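Local coordinates for hemolysin-related protein (Vibrio cholerae serotype O1, PDB 5V6F) that binds mannotriose through the second beta-prism lectin domain of the biofilm protein RbmC, probably to target mannose-containing host glycans, at residues Ile36-Thr39 and Val40-Val44; Pro47-Gly50 and Thr51-Gly54. All blocks are in the same frame, centred on the assembly; numbering follows the deposited sequence.

Interaction 1: residues Ile36-Thr39 and Val40-Val44; sequences IGTT and VNNLV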
ATOM      1  N   ILE A  36      -5.405  -1.768  -2.243  1.00  3.79           N
ATOM      2  CA  ILE A  36      -4.258  -2.653  -2.424  1.00  4.00           C
ATOM      3  C   ILE A  36      -4.750  -4.078  -2.617  1.00  4.60           C
ATOM      4  O   ILE A  36      -5.639  -4.540  -1.892  1.00  4.63           O
ATOM      5  CB  ILE A  36      -3.299  -2.595  -1.217  1.00  1.63           C
ATOM      6  CG1 ILE A  36      -2.579  -1.249  -1.177  1.00  2.69           C
ATOM      7  CG2 ILE A  36      -2.288  -3.751  -1.257  1.00  4.19           C
ATOM      8  CD1 ILE A  36      -1.752  -1.022   0.077  1.00  4.60           C
ATOM      9  N   GLY A  37      -4.138  -4.789  -3.563  1.00  4.19           N
ATOM     10  CA  GLY A  37      -4.413  -6.201  -3.750  1.00  2.79           C
ATOM     11  C   GLY A  37      -3.232  -6.967  -4.311  1.00  6.33           C
ATOM     12  O   GLY A  37      -2.132  -6.422  -4.446  1.00  4.25           O
ATOM     13  N   THR A  38      -3.450  -8.243  -4.635  1.00  1.60           N
ATOM     14  CA  THR A  38      -2.436  -9.070  -5.272  1.00  3.03           C
ATOM     15  C   THR A  38      -2.848  -9.565  -6.653  1.00  3.68           C
ATOM     16  O   THR A  38      -2.034 -10.202  -7.333  1.00  4.26           O
ATOM     17  CB  THR A  38      -2.090 -10.272  -4.379  1.00  2.95           C
ATOM     18  OG1 THR A  38      -3.267 -11.053  -4.136  1.00  6.06           O
ATOM     19  CG2 THR A  38      -1.514  -9.794  -3.048  1.00  2.75           C
ATOM     20  N   THR A  39      -4.078  -9.294  -7.079  1.00  3.38           N
ATOM     21  CA  THR A  39      -4.525  -9.497  -8.447  1.00  7.37           C
ATOM     22  C   THR A  39      -5.286  -8.255  -8.875  1.00  3.74           C
ATOM     23  O   THR A  39      -5.607  -7.388  -8.059  1.00  4.87           O
ATOM     24  CB  THR A  39      -5.436 -10.725  -8.590  1.00  6.08           C
ATOM     25  OG1 THR A  39      -6.699 -10.453  -7.969  1.00  6.45           O
ATOM     26  CG2 THR A  39      -4.806 -11.945  -7.949  1.00  7.49           C
ATOM     27  N   VAL A  40      -5.596  -8.178 -10.170  1.00  6.10           N
ATOM     28  CA  VAL A  40      -6.392  -7.062 -10.667  1.00  6.49           C
ATOM     29  C   VAL A  40      -7.818  -7.086 -10.145  1.00  7.63           C
ATOM     30  O   VAL A  40      -8.514  -6.067 -10.237  1.00  8.13           O
ATOM     31  CB  VAL A  40      -6.413  -7.039 -12.210  1.00  7.09           C
ATOM     32  CG1 VAL A  40      -5.020  -6.769 -12.752  1.00 11.93           C
ATOM     33  CG2 VAL A  40      -6.968  -8.338 -12.767  1.00 10.51           C
ATOM     34  N   ASN A  41      -8.261  -8.209  -9.579  1.00  5.67           N
ATOM     35  CA  ASN A  41      -9.644  -8.374  -9.150  1.00  8.20           C
ATOM     36  C   ASN A  41      -9.854  -8.255  -7.647  1.00  8.39           C
ATOM     37  O   ASN A  41     -10.990  -8.013  -7.225  1.00 13.51           O
ATOM     38  CB  ASN A  41     -10.177  -9.744  -9.588  1.00  6.63           C
ATOM     39  CG  ASN A  41     -10.404  -9.835 -11.077  1.00  5.98           C
ATOM     40  OD1 ASN A  41     -10.578  -8.823 -11.753  1.00  6.63           O
ATOM     41  ND2 ASN A  41     -10.413 -11.056 -11.594  1.00  6.51           N
ATOM     42  N   ASN A  42      -8.818  -8.432  -6.825  1.00  5.69           N
ATOM     43  CA  ASN A  42      -9.029  -8.587  -5.388  1.00  4.60           C
ATOM     44  C   ASN A  42      -8.546  -7.390  -4.571  1.00  6.45           C
ATOM     45  O   ASN A  42      -8.287  -7.534  -3.371  1.00  6.18           O
ATOM     46  CB  ASN A  42      -8.377  -9.881  -4.887  1.00  4.73           C
ATOM     47  CG  ASN A  42      -6.857  -9.827  -4.859  1.00  5.63           C
ATOM     48  OD1 ASN A  42      -6.238  -8.792  -5.104  1.00  5.19           O
ATOM     49  ND2 ASN A  42      -6.247 -10.962  -4.533  1.00  8.12           N
ATOM     50  N   LEU A  43      -8.461  -6.205  -5.171  1.00  5.02           N
ATOM     51  CA  LEU A  43      -8.014  -5.041  -4.416  1.00  4.61           C
ATOM     52  C   LEU A  43      -8.946  -4.759  -3.243  1.00  3.41           C
ATOM     53  O   LEU A  43     -10.170  -4.891  -3.345  1.00  9.13           O
ATOM     54  CB  LEU A  43      -7.920  -3.813  -5.322  1.00  7.86           C
ATOM     55  CG  LEU A  43      -6.684  -3.767  -6.229  1.00  6.80           C
ATOM     56  CD1 LEU A  43      -6.938  -4.506  -7.533  1.00 14.84           C
ATOM     57  CD2 LEU A  43      -6.257  -2.332  -6.499  1.00 10.35           C
ATOM     58  N   VAL A  44      -8.342  -4.358  -2.126  1.00  4.49           N
ATOM     59  CA  VAL A  44      -9.027  -4.062  -0.872  1.00  5.97           C
ATOM     60  C   VAL A  44      -8.929  -2.559  -0.651  1.00  2.00           C
ATOM     61  O   VAL A  44      -7.825  -2.004  -0.634  1.00  4.63           O
ATOM     62  CB  VAL A  44      -8.393  -4.826   0.305  1.00  7.66           C
ATOM     63  CG1 VAL A  44      -9.014  -4.405   1.633  1.00 11.28           C
ATOM     64  CG2 VAL A  44      -8.510  -6.328   0.101  1.00 18.52           C
TER
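Ile36 and Val44 form an antiparallel hydrogen-bonded pair, CA to CA 5.2 Å, with Ile36 N donating to Val44 O and Val44 N to Ile36 O. This is the end of a beta hairpin in the beta-prism lectin fold: strand 33-37 turns back through a loop into the short outermost strand 44-45, and the directions of 36-39 and 40-44 differ by 145°. The loop is organised around the side-chain amide of Asn42. Its OD1 collects two backbone donors, Thr38 N in the carbonyl plane on a lone pair at 2.9 Å, and Thr39 N from above that plane at 3.0 Å. The other half of the amide, ND2, donates almost straight (173°) to Thr38 OG1, which lies practically in the amide plane; three bonds therefore fix the rotation of the group. Thr38 OG1 in turn bonds Val18 O, tying the loop to the end of strand 13-18. The torsion that places Asn42 CG between the backbone N and the carbonyl carbon (chi1 72°) turns the amide toward the backbone of Thr38 and Thr39. The Thr39 hydroxyl meets the backbone on the far side of the turn: OG1 accepts from Asn41 N at 3.2 Å and, weakly, from Asn42 N. Ile36 and Val44 send their side chains to the same face of the sheet, where both touch Val124 of strand 121-126. Where the chain doubles back, Gly37 CA comes within 3.8 Å of Leu43 CA, and Leu43 folds over the turn until CD1 lies 3.2 Å from Thr39 O.

Interaction 2: residues Pro47-Gly50 and Thr51-Gly54; sequences PVQG and TNGG. With MAN (alpha-D-mannopyranose), chain B; MAN (alpha-D-mannopyranose), chain C.
Asn52 ND2 is shared between protein and sugar: it donates to Gln49 OE1 at 3.0 Å and to a hydroxyl of the chain C mannose. The second bond, from Asn52 ND2 to O3 of MAN (chain C), is 2.8 Å long and nearly straight (166°). The Gln49 oxygen lies in the Asn52 amide plane, whereas ND2 stands above the Gln49 carbonyl plane, the two amide planes being 62° apart. Both side chains run alongside each other in the same direction; Asn52 CG, anti to its carbonyl carbon (chi1 -59°), carries the amide to the sugar, and Gln49, bent at its second torsion, acts as a second-shell partner that steadies it. The backbone that carries both residues forms a type II' beta turn from Gln49 to Asn52, with Gly50 at positive phi, closed by Asn52 N to Gln49 O at 2.8 Å. The return bond, Gln49 N to Asn52 O, is weak, and Asn52 O also receives a water that bridges to Gly50 O. The turn and the two glycines after it present backbone groups to the chain B mannose. O3 of that mannose donates to Thr51 O at 2.7 Å and accepts from Gly54 N at 2.9 Å. Its O4 accepts from Gly53 N at 3.0 Å. Using O3 both as donor and as acceptor, beside the neighbouring O4, fixes the orientation of that edge of the sugar, in a pocket where Phe31 N, Ala32 N and Asp34 OD2 make further mannose bonds. The beta-mannose touches Asn52 as well. All of this lies in the loop between strands 44-45 and 55-61, the two outermost strands of one four-stranded antiparallel sheet, and Gly53 O is bonded to Arg28 NH1 of strand 24-29 in that same sheet.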
ATOM      1  N   PRO A  47     -14.258   1.820  -3.152  1.00  5.95           N
ATOM      2  CA  PRO A  47     -14.752   1.544  -4.501  1.00  7.02           C
ATOM      3  C   PRO A  47     -14.490   2.715  -5.434  1.00  6.57           C
ATOM      4  O   PRO A  47     -14.224   3.840  -5.009  1.00  6.99           O
ATOM      5  CB  PRO A  47     -16.254   1.336  -4.285  1.00 11.22           C
ATOM      6  CG  PRO A  47     -16.569   2.206  -3.118  1.00 11.34           C
ATOM      7  CD  PRO A  47     -15.354   2.153  -2.223  1.00  8.27           C
ATOM      8  N   VAL A  48     -14.560   2.434  -6.733  1.00  6.08           N
ATOM      9  CA  VAL A  48     -14.522   3.508  -7.715  1.00  5.01           C
ATOM     10  C   VAL A  48     -15.937   4.058  -7.823  1.00 10.38           C
ATOM     11  O   VAL A  48     -16.775   3.526  -8.559  1.00  8.73           O
ATOM     12  CB  VAL A  48     -13.971   3.027  -9.069  1.00  5.29           C
ATOM     13  CG1 VAL A  48     -13.926   4.188 -10.056  1.00  6.92           C
ATOM     14  CG2 VAL A  48     -12.579   2.433  -8.873  1.00  5.58           C
ATOM     15  N   GLN A  49     -16.210   5.105  -7.052  1.00  5.85           N
ATOM     16  CA  GLN A  49     -17.544   5.659  -6.874  1.00  9.03           C
ATOM     17  C   GLN A  49     -17.463   7.165  -7.061  1.00 12.36           C
ATOM     18  O   GLN A  49     -16.620   7.824  -6.439  1.00  9.19           O
ATOM     19  CB  GLN A  49     -18.089   5.308  -5.482  1.00 11.63           C
ATOM     20  CG  GLN A  49     -19.246   6.175  -5.007  1.00 26.52           C
ATOM     21  CD  GLN A  49     -18.787   7.380  -4.205  1.00 28.94           C
ATOM     22  OE1 GLN A  49     -17.845   7.296  -3.414  1.00 26.24           O
ATOM     23  NE2 GLN A  49     -19.454   8.510  -4.406  1.00 26.48           N
ATOM     24  N   GLY A  50     -18.327   7.703  -7.914  1.00 10.31           N
ATOM     25  CA  GLY A  50     -18.206   9.107  -8.270  1.00  6.95           C
ATOM     26  C   GLY A  50     -16.815   9.375  -8.812  1.00 11.78           C
ATOM     27  O   GLY A  50     -16.299   8.637  -9.660  1.00 14.41           O
ATOM     28  N   THR A  51     -16.182  10.429  -8.308  1.00 10.48           N
ATOM     29  CA  THR A  51     -14.812  10.742  -8.686  1.00  9.04           C
ATOM     30  C   THR A  51     -13.786  10.115  -7.749  1.00  5.32           C
ATOM     31  O   THR A  51     -12.592  10.412  -7.875  1.00 10.98           O
ATOM     32  CB  THR A  51     -14.601  12.257  -8.738  1.00 12.17           C
ATOM     33  OG1 THR A  51     -15.010  12.842  -7.496  1.00 10.97           O
ATOM     34  CG2 THR A  51     -15.404  12.875  -9.880  1.00 22.73           C
ATOM     35  N   ASN A  52     -14.220   9.268  -6.818  1.00  4.61           N
ATOM     36  CA  ASN A  52     -13.332   8.594  -5.883  1.00  6.65           C
ATOM     37  C   ASN A  52     -12.821   7.283  -6.465  1.00  7.19           C
ATOM     38  O   ASN A  52     -13.392   6.720  -7.403  1.00  4.67           O
ATOM     39  CB  ASN A  52     -14.049   8.299  -4.562  1.00  7.40           C
ATOM     40  CG  ASN A  52     -14.578   9.544  -3.889  1.00 10.82           C
ATOM     41  OD1 ASN A  52     -13.897  10.563  -3.821  1.00  6.44           O
ATOM     42  ND2 ASN A  52     -15.804   9.465  -3.381  1.00 14.98           N
ATOM     43  N   GLY A  53     -11.737   6.789  -5.873  1.00  4.47           N
ATOM     44  CA  GLY A  53     -11.220   5.460  -6.142  1.00  3.23           C
ATOM     45  C   GLY A  53      -9.821   5.433  -6.720  1.00  3.54           C
ATOM     46  O   GLY A  53      -9.180   4.374  -6.705  1.00  4.73           O
ATOM     47  N   GLY A  54      -9.325   6.552  -7.236  1.00  3.60           N
ATOM     48  CA  GLY A  54      -8.000   6.572  -7.815  1.00  3.30           C
ATOM     49  C   GLY A  54      -7.934   5.840  -9.147  1.00  7.71           C
ATOM     50  O   GLY A  54      -8.940   5.503  -9.776  1.00  6.87           O
TER
HETATM   51  C1  MAN B   3      -8.022  12.059  -5.872  1.00  3.06           C
HETATM   52  C2  MAN B   3      -8.668  11.209  -6.954  1.00  2.81           C
HETATM   53  C3  MAN B   3      -9.624  10.222  -6.305  1.00  4.16           C
HETATM   54  C4  MAN B   3      -8.928   9.433  -5.166  1.00  3.16           C
HETATM   55  C5  MAN B   3      -8.221  10.399  -4.177  1.00  2.34           C
HETATM   56  C6  MAN B   3      -7.369   9.688  -3.117  1.00  2.25           C
HETATM   57  O2  MAN B   3      -7.700  10.428  -7.644  1.00  5.33           O
HETATM   58  O3  MAN B   3     -10.177   9.329  -7.269  1.00  4.15           O
HETATM   59  O4  MAN B   3      -9.890   8.682  -4.450  1.00  2.09           O
HETATM   60  O5  MAN B   3      -7.361  11.284  -4.912  1.00  4.71           O
HETATM   61  O6  MAN B   3      -6.410   8.866  -3.781  1.00  2.42           O
HETATM   62  C1  MAN C   2     -13.531  13.665  -1.185  1.00  9.02           C
HETATM   63  C2  MAN C   2     -14.468  12.473  -1.024  1.00 11.07           C
HETATM   64  C3  MAN C   2     -15.679  12.662  -1.942  1.00 18.62           C
HETATM   65  C4  MAN C   2     -16.322  14.039  -1.711  1.00 14.91           C
HETATM   66  C5  MAN C   2     -15.267  15.132  -1.917  1.00 10.78           C
HETATM   67  C6  MAN C   2     -15.790  16.523  -1.634  1.00 14.38           C
HETATM   68  O2  MAN C   2     -14.975  12.379   0.312  1.00 17.30           O
HETATM   69  O3  MAN C   2     -16.637  11.621  -1.786  1.00 14.50           O
HETATM   70  O4  MAN C   2     -17.382  14.246  -2.624  1.00 17.28           O
HETATM   71  O5  MAN C   2     -14.174  14.891  -1.015  1.00 11.79           O
HETATM   72  O6  MAN C   2     -16.397  16.511  -0.352  1.00 18.94           O
HETATM   73  O   HOH W   1     -13.480   7.794 -10.298  1.00 17.10           O

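Interactions 1 and 2 follow each other along the chain, their centres 15 Å apart, and do not touch beyond adjoining in sequence. The first closes the hairpin between strands 33-37 and 44-45, with Ile36 and Val44 buried against strand 121-126. Four of its nine touching residues are buried, and its centre is about 11 Å from the chain centre; interaction 2 is centred about 17 Å out, with five of its seven touching residues exposed. Both use an asparagine amide to organise a turn: Asn42 spends its amide on neighbouring threonines, whereas Asn52 divides its N-H groups between Gln49 and the glycan. Strand 44-45 thus connects a loop bonded within the protein to one that also bonds mannose.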